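Side-chain contacts in trichothecene 3-O-acetyltransferase TRI101 (Fusarium sporotrichioides, PDB 2ZBA), which transfers an acetyl group from acetyl coenzyme A to the 3-hydroxyl of trichothecenes during mycotoxin biosynthesis in the fungus: residues L55-Q60 against S181-N186; I85-T90 against N140-V145; F276-T281 against S381-S386; Y421-K426 against E430-I435. All coordinates share one frame; numbering follows the deposited sequence.

The four contacts fall into two pairs. Interactions 1 and 2 lie in the N-terminal part of the chain, away from the bound ligands, with centres about 19 Å apart; they touch where Ser59 and Lys56 of helix 44-61 pack on the loop that carries Glu89 and Thr90. Interactions 3 and 4 meet on one mixed sheet, in which strands 383-387 and 419-422 are neighbours, and their centres are about 14 Å apart. Both reach the bound T-2 toxin: Met384 and Ser386 in interaction 3 touch it, and Tyr421 in interaction 4 donates a hydrogen bond to it. Interactions 1 and 3, about 39 Å apart between centres, lie on opposite sides of the chain's centre.

Interaction 1: residues L55-Q60 against S181-N186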
# COMPACT_ATOMS: atom_id res chain seq x y z
N LEU A 55 22.90 -0.10 -2.27
CA LEU A 55 22.47 1.23 -1.82
C LEU A 55 23.33 2.35 -2.41
O LEU A 55 22.81 3.38 -2.84
CB LEU A 55 22.45 1.31 -0.28
CG LEU A 55 21.22 0.71 0.41
CD1 LEU A 55 21.29 0.91 1.92
CD2 LEU A 55 19.91 1.27 -0.15
N LYS A 56 24.65 2.15 -2.44
CA LYS A 56 25.56 3.13 -3.04
C LYS A 56 25.37 3.24 -4.55
O LYS A 56 25.33 4.35 -5.10
CB LYS A 56 27.02 2.79 -2.74
CG LYS A 56 27.41 2.95 -1.26
N ARG A 57 25.26 2.08 -5.20
CA ARG A 57 25.10 1.97 -6.65
C ARG A 57 23.82 2.65 -7.15
O ARG A 57 23.85 3.36 -8.16
CB ARG A 57 25.13 0.49 -7.07
CG ARG A 57 25.57 0.26 -8.53
CD ARG A 57 26.13 -1.15 -8.77
NE ARG A 57 27.41 -1.35 -8.10
CZ ARG A 57 27.69 -2.29 -7.20
NH1 ARG A 57 26.77 -3.18 -6.81
NH2 ARG A 57 28.91 -2.34 -6.68
N LEU A 58 22.72 2.42 -6.43
CA LEU A 58 21.43 3.06 -6.70
C LEU A 58 21.48 4.58 -6.48
O LEU A 58 21.04 5.34 -7.35
CB LEU A 58 20.33 2.44 -5.82
CG LEU A 58 18.88 2.82 -6.16
CD1 LEU A 58 18.39 1.99 -7.33
CD2 LEU A 58 17.99 2.62 -4.93
N SER A 59 22.04 5.00 -5.35
CA SER A 59 22.26 6.43 -5.05
C SER A 59 23.18 7.19 -6.00
O SER A 59 23.07 8.41 -6.11
CB SER A 59 22.79 6.63 -3.63
OG SER A 59 21.92 6.06 -2.67
N GLN A 60 24.09 6.48 -6.67
CA GLN A 60 25.01 7.11 -7.63
C GLN A 60 24.30 7.42 -8.93
O GLN A 60 24.51 8.48 -9.54
CB GLN A 60 26.25 6.24 -7.88
CG GLN A 60 27.20 6.13 -6.69
CD GLN A 60 28.48 5.34 -7.01
OE1 GLN A 60 28.48 4.38 -7.80
N SER A 181 17.39 -4.08 -6.11
CA SER A 181 17.76 -5.49 -6.27
C SER A 181 18.72 -5.66 -7.42
O SER A 181 19.72 -6.36 -7.27
CB SER A 181 16.53 -6.38 -6.43
OG SER A 181 16.89 -7.74 -6.21
N LYS A 182 18.42 -5.04 -8.57
CA LYS A 182 19.33 -4.97 -9.72
C LYS A 182 20.70 -4.40 -9.36
O LYS A 182 21.72 -5.00 -9.67
CB LYS A 182 18.72 -4.15 -10.86
CG LYS A 182 17.62 -4.87 -11.65
CD LYS A 182 17.11 -4.02 -12.79
CE LYS A 182 18.14 -3.87 -13.88
NZ LYS A 182 17.51 -3.49 -15.18
N ALA A 183 20.70 -3.24 -8.70
CA ALA A 183 21.91 -2.57 -8.19
C ALA A 183 22.74 -3.42 -7.23
O ALA A 183 23.95 -3.26 -7.15
CB ALA A 183 21.55 -1.25 -7.53
N CYS A 184 22.07 -4.32 -6.50
CA CYS A 184 22.69 -5.21 -5.51
C CYS A 184 23.42 -6.40 -6.16
O CYS A 184 24.41 -6.89 -5.60
CB CYS A 184 21.65 -5.72 -4.50
SG CYS A 184 21.30 -4.67 -3.05
N ARG A 185 22.91 -6.86 -7.31
CA ARG A 185 23.61 -7.85 -8.15
C ARG A 185 24.37 -7.21 -9.32
O ARG A 185 24.72 -7.88 -10.30
CB ARG A 185 22.65 -8.95 -8.66
CG ARG A 185 21.20 -8.54 -8.84
CD ARG A 185 20.33 -9.61 -9.49
NE ARG A 185 20.29 -10.87 -8.76
CZ ARG A 185 20.79 -12.02 -9.21
N ASN A 186 24.63 -5.91 -9.21
CA ASN A 186 25.49 -5.18 -10.14
C ASN A 186 25.04 -5.31 -11.60
O ASN A 186 25.84 -5.52 -12.51
CB ASN A 186 26.96 -5.60 -9.93
CG ASN A 186 27.96 -4.67 -10.63
OD1 ASN A 186 27.68 -3.49 -10.88
ND2 ASN A 186 29.14 -5.22 -10.94
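Arg57 and Ala183 make the polar link between the two helices, a hydrogen bond from side chain to backbone. NH1 of Arg57 donates to the carbonyl O of Ala183 at 2.8 Å, with an N-H...O angle of 155°. The acceptor lies near the guanidinium plane, at its edge, and NH1 sits almost in line with the C=O bond, though the N-H itself is somewhat bent. Ala183 is close to the C-terminal end of its helix, where Arg185, salt-bridged to Asp397, is the first residue to leave helical geometry, so Arg57 binds a carbonyl of the last turn, and its positive charge there is probably favourable. The bend of the Arg57 chain at chi3 (-69°) turns the guanidinium toward this site.

A looser contact comes from Asn186, just beyond the helix. Its OD1 sits over one face of the guanidinium, offset toward the rim and 3.5 Å from NE of Arg57, with the amide and guanidinium planes inclined by 44°.

Apolar packing is modest. The methyl CB of Ala183 is 4.0 Å from CB of Arg57 and 4.2 Å from CB of Leu58, and its small size lets the backbones approach to 5.8 Å between the CA atoms of Arg57 and Ala183.

The contact joins helix 44-61 to the end of helix 170-184, and Leu55 and Leu58 extend the packing of the two helices onto Leu180 and Leu179.

Interaction 2: residues I85-T90 against N140-V145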
# COMPACT_ATOMS: atom_id res chain seq x y z
N ILE A 85 14.96 16.99 -0.96
CA ILE A 85 16.27 17.66 -0.91
C ILE A 85 17.33 16.70 -0.34
O ILE A 85 16.96 15.69 0.27
CB ILE A 85 16.23 18.96 -0.01
CG1 ILE A 85 15.86 18.60 1.44
CG2 ILE A 85 15.31 20.02 -0.62
CD1 ILE A 85 16.16 19.69 2.48
N PRO A 86 18.64 17.02 -0.54
CA PRO A 86 19.72 16.19 0.01
C PRO A 86 19.65 15.92 1.49
O PRO A 86 19.19 16.75 2.28
CB PRO A 86 20.99 16.99 -0.34
CG PRO A 86 20.63 17.73 -1.58
CD PRO A 86 19.18 18.14 -1.34
N TYR A 87 20.11 14.74 1.87
CA TYR A 87 20.16 14.34 3.26
C TYR A 87 21.51 13.62 3.46
O TYR A 87 22.55 14.28 3.53
CB TYR A 87 18.94 13.49 3.57
CG TYR A 87 18.82 12.94 4.96
CD1 TYR A 87 19.16 13.70 6.09
CD2 TYR A 87 18.31 11.67 5.17
CE1 TYR A 87 19.01 13.18 7.38
CE2 TYR A 87 18.16 11.14 6.45
CZ TYR A 87 18.51 11.89 7.54
OH TYR A 87 18.34 11.34 8.79
N GLU A 88 21.50 12.29 3.53
CA GLU A 88 22.74 11.52 3.57
C GLU A 88 23.08 10.99 2.17
O GLU A 88 22.30 11.18 1.23
CB GLU A 88 22.65 10.42 4.61
CG GLU A 88 22.33 10.95 5.99
CD GLU A 88 22.16 9.88 7.04
OE1 GLU A 88 22.32 8.69 6.70
OE2 GLU A 88 21.87 10.22 8.20
N GLU A 89 24.27 10.39 2.01
CA GLU A 89 24.73 9.87 0.71
C GLU A 89 23.96 8.66 0.24
O GLU A 89 23.85 8.41 -0.95
CB GLU A 89 26.23 9.53 0.73
N THR A 90 23.46 7.87 1.19
CA THR A 90 22.65 6.70 0.86
C THR A 90 21.39 6.71 1.72
O THR A 90 21.37 7.38 2.78
CB THR A 90 23.43 5.35 1.05
OG1 THR A 90 23.97 5.27 2.37
CG2 THR A 90 24.56 5.18 0.02
N ASN A 140 11.16 19.87 12.10
CA ASN A 140 12.62 20.00 11.93
C ASN A 140 13.36 18.69 12.15
O ASN A 140 14.60 18.65 12.10
CB ASN A 140 13.19 21.14 12.78
CG ASN A 140 12.77 22.49 12.27
OD1 ASN A 140 12.88 22.78 11.08
ND2 ASN A 140 12.27 23.33 13.16
N ASP A 141 12.58 17.64 12.36
CA ASP A 141 13.06 16.26 12.42
C ASP A 141 13.14 15.68 11.01
O ASP A 141 12.24 15.93 10.20
CB ASP A 141 12.12 15.41 13.27
CG ASP A 141 12.25 15.70 14.74
OD1 ASP A 141 13.38 16.02 15.19
OD2 ASP A 141 11.24 15.61 15.46
N PRO A 142 14.22 14.94 10.70
CA PRO A 142 14.37 14.37 9.36
C PRO A 142 13.21 13.46 8.94
O PRO A 142 12.62 12.75 9.78
CB PRO A 142 15.68 13.57 9.46
CG PRO A 142 16.42 14.20 10.58
CD PRO A 142 15.37 14.62 11.56
N LYS A 143 12.88 13.53 7.66
CA LYS A 143 11.84 12.72 7.07
C LYS A 143 12.40 12.07 5.79
O LYS A 143 12.12 12.53 4.68
CB LYS A 143 10.63 13.60 6.77
CG LYS A 143 9.36 12.89 6.41
CD LYS A 143 8.25 13.91 6.07
CE LYS A 143 7.51 14.40 7.31
NZ LYS A 143 6.41 15.35 6.92
N PRO A 144 13.23 11.02 5.94
CA PRO A 144 13.87 10.42 4.77
C PRO A 144 12.85 9.84 3.80
O PRO A 144 11.77 9.44 4.20
CB PRO A 144 14.75 9.31 5.37
CG PRO A 144 14.88 9.64 6.83
CD PRO A 144 13.60 10.33 7.19
N VAL A 145 13.21 9.84 2.52
CA VAL A 145 12.39 9.30 1.43
C VAL A 145 12.29 7.76 1.56
O VAL A 145 11.21 7.17 1.39
CB VAL A 145 13.00 9.75 0.07
CG1 VAL A 145 12.45 8.96 -1.13
CG2 VAL A 145 12.80 11.24 -0.13
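Tyr87 packs against Pro142 and Pro144 in a small aromatic-proline contact between two loops, partly buried and without a hydrogen bond across it. Residues 85-90 pass from strand 81-85 of the three-stranded antiparallel sheet to strand 92-97 of the five-stranded mixed sheet, and residues 140-145 lead into strand 146-153, the neighbour of 92-97 in the latter.

The outer half of the tyrosine does the touching. Its OH lies 3.5 Å from CB of Pro142, and CZ is 3.8 Å from the same carbon. On the other prolyl ring, CG of Pro144 comes within 3.6 Å of CE2 of Tyr87. Both proline carbons meet the aromatic ring obliquely, and the tyrosine runs roughly perpendicular to the Pro142 side chain. With CG of Tyr87 trans to the backbone N (chi1 179°), the ring extends from its own loop to the two prolines, which alternate with Lys143 along the facing segment. Lys143 points the other way, and its NZ is hydrogen-bonded to the O of Leu26. Within the tyrosine's own loop, CG of Glu88 sits 4.0 Å above the centre of one ring face.

Neighbouring residues tie both loops to the fold: the O of Pro86 accepts from Gln68 NE2, the O of Pro144 accepts from Tyr29 OH, and Lys143 and Val145 make backbone hydrogen bonds to Val69 and Gly67.

The contact across the two segments therefore rests on dispersion and shape. Prolyl CH2 groups meet the aromatic ring and its hydroxyl oxygen without directional bonding, which probably adds modestly to the bonds that hold the loops elsewhere.

Interaction 3: residues F276-T281 against S381-S386. With ZBA (12,13-Epoxytrichothec-9-ene-3,4,8,15-tetrol-4,15-diacetate-8-isovalerate), chain F.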
# COMPACT_ATOMS: atom_id res chain seq x y z
N PHE A 276 -16.23 -9.80 -2.42
CA PHE A 276 -16.56 -10.80 -1.41
C PHE A 276 -16.31 -10.25 -0.01
O PHE A 276 -17.09 -10.51 0.92
CB PHE A 276 -15.79 -12.11 -1.65
CG PHE A 276 -16.06 -13.17 -0.61
CD1 PHE A 276 -17.32 -13.75 -0.49
CD2 PHE A 276 -15.04 -13.58 0.26
CE1 PHE A 276 -17.58 -14.74 0.48
CE2 PHE A 276 -15.28 -14.57 1.22
CZ PHE A 276 -16.56 -15.15 1.33
N ILE A 277 -15.27 -9.44 0.14
CA ILE A 277 -14.98 -8.84 1.45
C ILE A 277 -15.96 -7.73 1.86
O ILE A 277 -16.32 -7.61 3.03
CB ILE A 277 -13.52 -8.31 1.54
CG1 ILE A 277 -12.54 -9.48 1.46
CG2 ILE A 277 -13.33 -7.51 2.85
CD1 ILE A 277 -11.16 -9.11 1.05
N TRP A 278 -16.37 -6.91 0.91
CA TRP A 278 -17.39 -5.90 1.17
C TRP A 278 -18.70 -6.56 1.57
O TRP A 278 -19.33 -6.14 2.53
CB TRP A 278 -17.59 -5.01 -0.05
CG TRP A 278 -18.35 -3.71 0.23
CD1 TRP A 278 -18.68 -3.18 1.44
CD2 TRP A 278 -18.81 -2.77 -0.75
NE1 TRP A 278 -19.34 -1.98 1.29
CE2 TRP A 278 -19.42 -1.69 -0.05
CE3 TRP A 278 -18.75 -2.71 -2.15
CZ2 TRP A 278 -19.97 -0.59 -0.70
CZ3 TRP A 278 -19.31 -1.60 -2.80
CH2 TRP A 278 -19.92 -0.57 -2.07
N GLN A 279 -19.09 -7.62 0.84
CA GLN A 279 -20.31 -8.35 1.16
C GLN A 279 -20.20 -8.99 2.54
O GLN A 279 -21.10 -8.85 3.37
CB GLN A 279 -20.59 -9.43 0.12
CG GLN A 279 -21.05 -8.91 -1.25
CD GLN A 279 -21.89 -9.93 -2.03
OE1 GLN A 279 -22.13 -11.04 -1.55
NE2 GLN A 279 -22.31 -9.56 -3.23
N SER A 280 -19.07 -9.66 2.78
CA SER A 280 -18.86 -10.41 4.03
C SER A 280 -18.77 -9.51 5.24
O SER A 280 -19.35 -9.81 6.28
CB SER A 280 -17.62 -11.29 3.92
OG SER A 280 -17.66 -12.07 2.74
N THR A 281 -18.04 -8.41 5.11
CA THR A 281 -17.92 -7.43 6.19
C THR A 281 -19.27 -6.76 6.43
O THR A 281 -19.70 -6.60 7.58
CB THR A 281 -16.84 -6.34 5.87
OG1 THR A 281 -15.53 -6.93 5.90
CG2 THR A 281 -16.91 -5.24 6.85
N SER A 381 -18.56 1.80 9.11
CA SER A 381 -19.35 1.22 8.03
C SER A 381 -18.64 1.18 6.68
O SER A 381 -19.12 0.55 5.73
CB SER A 381 -20.67 1.97 7.91
OG SER A 381 -20.40 3.35 7.69
N SER A 382 -17.51 1.86 6.57
CA SER A 382 -16.79 1.91 5.30
C SER A 382 -15.81 0.75 5.16
O SER A 382 -15.70 -0.10 6.04
CB SER A 382 -16.10 3.26 5.12
OG SER A 382 -14.97 3.38 5.97
N ILE A 383 -15.14 0.71 4.01
CA ILE A 383 -13.96 -0.11 3.80
C ILE A 383 -12.98 0.76 3.01
O ILE A 383 -13.38 1.47 2.08
CB ILE A 383 -14.24 -1.43 3.03
CG1 ILE A 383 -15.06 -2.39 3.90
CG2 ILE A 383 -12.92 -2.08 2.63
CD1 ILE A 383 -15.55 -3.60 3.19
N MSE A 384 -11.71 0.72 3.41
CA MSE A 384 -10.66 1.43 2.71
C MSE A 384 -9.56 0.44 2.34
O MSE A 384 -8.72 0.07 3.16
CB MSE A 384 -10.15 2.57 3.60
CG MSE A 384 -11.29 3.33 4.29
SE MSE A 384 -10.85 3.92 6.10
CE MSE A 384 -9.78 5.20 5.71
N LEU A 385 -9.58 -0.02 1.10
CA LEU A 385 -8.73 -1.11 0.66
C LEU A 385 -7.67 -0.68 -0.33
O LEU A 385 -7.98 0.01 -1.31
CB LEU A 385 -9.57 -2.22 0.04
CG LEU A 385 -8.80 -3.31 -0.73
CD1 LEU A 385 -8.11 -4.28 0.22
CD2 LEU A 385 -9.73 -4.05 -1.71
N SER A 386 -6.43 -1.10 -0.08
CA SER A 386 -5.36 -0.99 -1.05
C SER A 386 -4.76 -2.35 -1.44
O SER A 386 -4.07 -3.00 -0.65
CB SER A 386 -4.24 -0.09 -0.53
OG SER A 386 -3.21 -0.01 -1.49
O18 ZBA F . -6.62 5.60 6.69
C44 ZBA F . -5.72 6.40 6.73
C45 ZBA F . -5.81 7.82 7.15
C46 ZBA F . -4.67 8.33 7.94
C48 ZBA F . -4.30 7.81 9.24
C47 ZBA F . -3.79 9.44 7.51
O17 ZBA F . -4.49 6.02 6.36
C31 ZBA F . -4.25 4.77 5.66
C30 ZBA F . -4.83 4.81 4.25
C32 ZBA F . -2.78 4.52 5.76
C39 ZBA F . -2.26 4.41 7.17
C33 ZBA F . -2.04 4.38 4.69
C34 ZBA F . -2.57 4.40 3.30
O10 ZBA F . -2.86 3.00 2.91
C29 ZBA F . -3.88 5.24 3.08
C38 ZBA F . -3.53 6.74 3.20
O12 ZBA F . -4.71 7.49 3.59
C40 ZBA F . -4.70 8.80 3.32
C41 ZBA F . -5.93 9.47 3.84
O13 ZBA F . -3.86 9.36 2.77
C28 ZBA F . -4.51 4.93 1.63
C37 ZBA F . -5.74 5.84 1.34
C35 ZBA F . -4.83 3.42 1.59
C25 ZBA F . -3.50 2.79 1.63
C36 ZBA F . -6.07 2.76 1.91
O11 ZBA F . -5.65 2.90 0.54
C27 ZBA F . -3.39 4.95 0.49
C26 ZBA F . -2.92 3.51 0.43
O16 ZBA F . -1.53 3.35 0.37
O14 ZBA F . -3.82 5.37 -0.84
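The end of Ile383 meets helix 276-281 beside the root of the Trp278 side chain. Its CD1 methyl is 3.6 Å from CA of Trp278 and also 3.6 Å from CD1 of the indole, which it approaches obliquely. The same methyl is 4.0 Å from CB of Thr281, one turn further along the helix, and 4.1 Å from the carbonyl O of Ile277. One methyl group thus packs on three helix residues. The extended outer part of Ile383 (chi2 172°) carries CD1 away from the strand to the helix.

Trp278 brings CD1 of its indole to this methyl by swinging CG over to the side of its own carbonyl carbon, far from the backbone N (chi1 -164°). Its polar NE1 is hydrogen-bonded to OG1 of Thr295, which also binds the O of Ser381, so this threonine connects the indole with the loop just before the strand.

Met384 and Ser386 serve the ligand side of strand 383-386. CE of the selenomethionine Met384 is 3.3 Å from O18 of the bound T-2 toxin, and CB of Ser386 is 3.5 Å from its O11. Ser386 is also part of the coenzyme A site, making a weak hydrogen bond to the cofactor through OG.

The short helix and strand segments run nearly antiparallel, at 154°, with axes 10.5 Å apart. Helix 269-285 thus packs on the mixed sheet, where strand 383-387 lies between strands 294-302 and 419-422; Ile277 continues the interface onto Met420 and Phe422, and helix 335-344 borders Trp278.

Interaction 4: residues Y421-K426 against E430-I435; sequences YFMPKK and EFTASI. With ZBA (12,13-Epoxytrichothec-9-ene-3,4,8,15-tetrol-4,15-diacetate-8-isovalerate), chain F.
Phe422 and Phe431 form the aromatic part of the tightly packed side, in an offset edge-to-face pair. Phe431 turns its edge to the face of Phe422, with ring planes at 70° and centroids 5.8 Å apart. CG of Phe422 stands anti to the carbonyl carbon (chi1 -62°), which sets the ring between Phe431 and Ala433, whose CB lies at the ring edge, 3.8 Å from CD1 of Phe422; Leu273 of helix 269-285 also packs on Phe422. The segments belong to the beta hairpin of strands 419-422 and 431-438. Tyr421 and Ser434 are an antiparallel hydrogen-bonded pair, Phe422 and Ala433 a non-hydrogen-bonded one; beyond them Met423 N adds a bond to Thr432 O at 2.9 Å. A water then bridges the backbones, donating to Met423 O and accepting from Thr432 N. Tyr421 lies with Ser434 on the other face from Phe422, and its OH donates to O10 of the bound T-2 toxin at 2.8 Å.

Toward the turn the contact loosens and becomes more exposed. Lys425 crosses a corner of the Phe431 ring obliquely, its CD 3.6 Å from CE1 of Phe431, while its amino end turns off from the pair. Lys426 N still binds Glu430 O at 3.0 Å, but NZ of Lys426 and OE1 of Glu430 remain 4.2 Å apart, too far for a salt bridge, though the opposite charges may still attract weakly.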
# COMPACT_ATOMS: atom_id res chain seq x y z
N TYR A 421 -5.59 -4.21 3.24
CA TYR A 421 -4.63 -4.38 2.16
C TYR A 421 -4.75 -5.76 1.58
O TYR A 421 -5.11 -6.69 2.30
CB TYR A 421 -3.19 -4.23 2.68
CG TYR A 421 -2.89 -2.85 3.22
CD1 TYR A 421 -2.47 -1.83 2.37
CD2 TYR A 421 -3.04 -2.57 4.58
CE1 TYR A 421 -2.22 -0.55 2.86
CE2 TYR A 421 -2.79 -1.28 5.08
CZ TYR A 421 -2.37 -0.29 4.21
OH TYR A 421 -2.10 0.98 4.68
N PHE A 422 -4.40 -5.90 0.30
CA PHE A 422 -4.00 -7.21 -0.21
C PHE A 422 -2.49 -7.19 -0.36
O PHE A 422 -1.94 -6.21 -0.87
CB PHE A 422 -4.59 -7.55 -1.60
CG PHE A 422 -6.10 -7.62 -1.66
CD1 PHE A 422 -6.87 -7.93 -0.54
CD2 PHE A 422 -6.75 -7.39 -2.87
CE1 PHE A 422 -8.26 -8.00 -0.64
CE2 PHE A 422 -8.12 -7.44 -2.96
CZ PHE A 422 -8.87 -7.76 -1.85
N MSE A 423 -1.84 -8.28 0.05
CA MSE A 423 -0.40 -8.42 -0.07
C MSE A 423 -0.05 -8.68 -1.53
O MSE A 423 -0.93 -9.01 -2.32
CB MSE A 423 0.08 -9.61 0.81
CG MSE A 423 0.00 -9.40 2.34
SE MSE A 423 0.93 -7.79 3.06
CE MSE A 423 -0.54 -6.50 2.87
N PRO A 424 1.23 -8.51 -1.92
CA PRO A 424 1.66 -8.94 -3.25
C PRO A 424 1.34 -10.41 -3.47
O PRO A 424 1.54 -11.23 -2.56
CB PRO A 424 3.17 -8.72 -3.23
CG PRO A 424 3.38 -7.67 -2.23
CD PRO A 424 2.35 -7.91 -1.16
N LYS A 425 0.83 -10.74 -4.66
CA LYS A 425 0.26 -12.05 -4.92
C LYS A 425 1.39 -13.07 -5.01
O LYS A 425 2.35 -12.89 -5.79
CB LYS A 425 -0.59 -12.00 -6.20
CG LYS A 425 -1.09 -13.32 -6.76
CD LYS A 425 -1.71 -13.06 -8.12
CE LYS A 425 -1.56 -14.24 -9.07
NZ LYS A 425 -1.78 -13.76 -10.49
N LYS A 426 1.27 -14.12 -4.21
CA LYS A 426 2.33 -15.15 -4.13
C LYS A 426 2.46 -15.77 -5.52
O LYS A 426 1.47 -15.87 -6.24
CB LYS A 426 2.02 -16.21 -3.07
CG LYS A 426 3.21 -17.01 -2.59
CD LYS A 426 2.90 -17.68 -1.26
CE LYS A 426 4.05 -18.56 -0.79
NZ LYS A 426 3.53 -19.58 0.16
N GLU A 430 -1.72 -17.43 -4.50
CA GLU A 430 -2.37 -17.21 -3.22
C GLU A 430 -2.44 -15.72 -2.94
O GLU A 430 -1.48 -14.99 -3.23
CB GLU A 430 -1.61 -17.92 -2.09
CG GLU A 430 -2.18 -17.67 -0.69
CD GLU A 430 -1.17 -17.95 0.43
OE1 GLU A 430 -0.07 -17.35 0.45
OE2 GLU A 430 -1.50 -18.77 1.32
N PHE A 431 -3.58 -15.31 -2.39
CA PHE A 431 -3.81 -13.94 -1.95
C PHE A 431 -3.83 -13.95 -0.45
O PHE A 431 -4.26 -14.91 0.17
CB PHE A 431 -5.18 -13.42 -2.42
CG PHE A 431 -5.13 -12.64 -3.70
CD1 PHE A 431 -4.61 -13.19 -4.85
CD2 PHE A 431 -5.64 -11.33 -3.75
CE1 PHE A 431 -4.59 -12.48 -6.04
CE2 PHE A 431 -5.62 -10.60 -4.92
CZ PHE A 431 -5.10 -11.17 -6.08
N THR A 432 -3.35 -12.86 0.14
CA THR A 432 -3.54 -12.64 1.57
C THR A 432 -4.05 -11.22 1.75
O THR A 432 -3.55 -10.30 1.11
CB THR A 432 -2.23 -12.87 2.34
OG1 THR A 432 -1.88 -14.26 2.25
CG2 THR A 432 -2.36 -12.48 3.82
N ALA A 433 -5.06 -11.07 2.60
CA ALA A 433 -5.62 -9.78 2.92
C ALA A 433 -5.24 -9.44 4.35
O ALA A 433 -5.43 -10.25 5.27
CB ALA A 433 -7.15 -9.80 2.78
N SER A 434 -4.71 -8.24 4.54
CA SER A 434 -4.48 -7.73 5.88
C SER A 434 -5.70 -6.87 6.21
O SER A 434 -6.04 -5.94 5.47
CB SER A 434 -3.17 -6.95 5.95
OG SER A 434 -2.81 -6.70 7.30
N ILE A 435 -6.40 -7.24 7.27
CA ILE A 435 -7.72 -6.69 7.58
C ILE A 435 -7.72 -6.13 9.00
O ILE A 435 -7.24 -6.78 9.95
CB ILE A 435 -8.86 -7.78 7.37
CG1 ILE A 435 -8.98 -8.19 5.88
CG2 ILE A 435 -10.22 -7.32 7.99
CD1 ILE A 435 -10.12 -9.24 5.55
O18 ZBA F . -6.62 5.60 6.69
C44 ZBA F . -5.72 6.40 6.73
C45 ZBA F . -5.81 7.82 7.15
C46 ZBA F . -4.67 8.33 7.94
C48 ZBA F . -4.30 7.81 9.24
C47 ZBA F . -3.79 9.44 7.51
O17 ZBA F . -4.49 6.02 6.36
C31 ZBA F . -4.25 4.77 5.66
C30 ZBA F . -4.83 4.81 4.25
C32 ZBA F . -2.78 4.52 5.76
C39 ZBA F . -2.26 4.41 7.17
C33 ZBA F . -2.04 4.38 4.69
C34 ZBA F . -2.57 4.40 3.30
O10 ZBA F . -2.86 3.00 2.91
C29 ZBA F . -3.88 5.24 3.08
C38 ZBA F . -3.53 6.74 3.20
O12 ZBA F . -4.71 7.49 3.59
C40 ZBA F . -4.70 8.80 3.32
C41 ZBA F . -5.93 9.47 3.84
O13 ZBA F . -3.86 9.36 2.77
C28 ZBA F . -4.51 4.93 1.63
C37 ZBA F . -5.74 5.84 1.34
C35 ZBA F . -4.83 3.42 1.59
C25 ZBA F . -3.50 2.79 1.63
C36 ZBA F . -6.07 2.76 1.91
O11 ZBA F . -5.65 2.90 0.54
C27 ZBA F . -3.39 4.95 0.49
C26 ZBA F . -2.92 3.51 0.43
O16 ZBA F . -1.53 3.35 0.37
O14 ZBA F . -3.82 5.37 -0.84
O HOH W 1 -2.73 -10.99 -1.97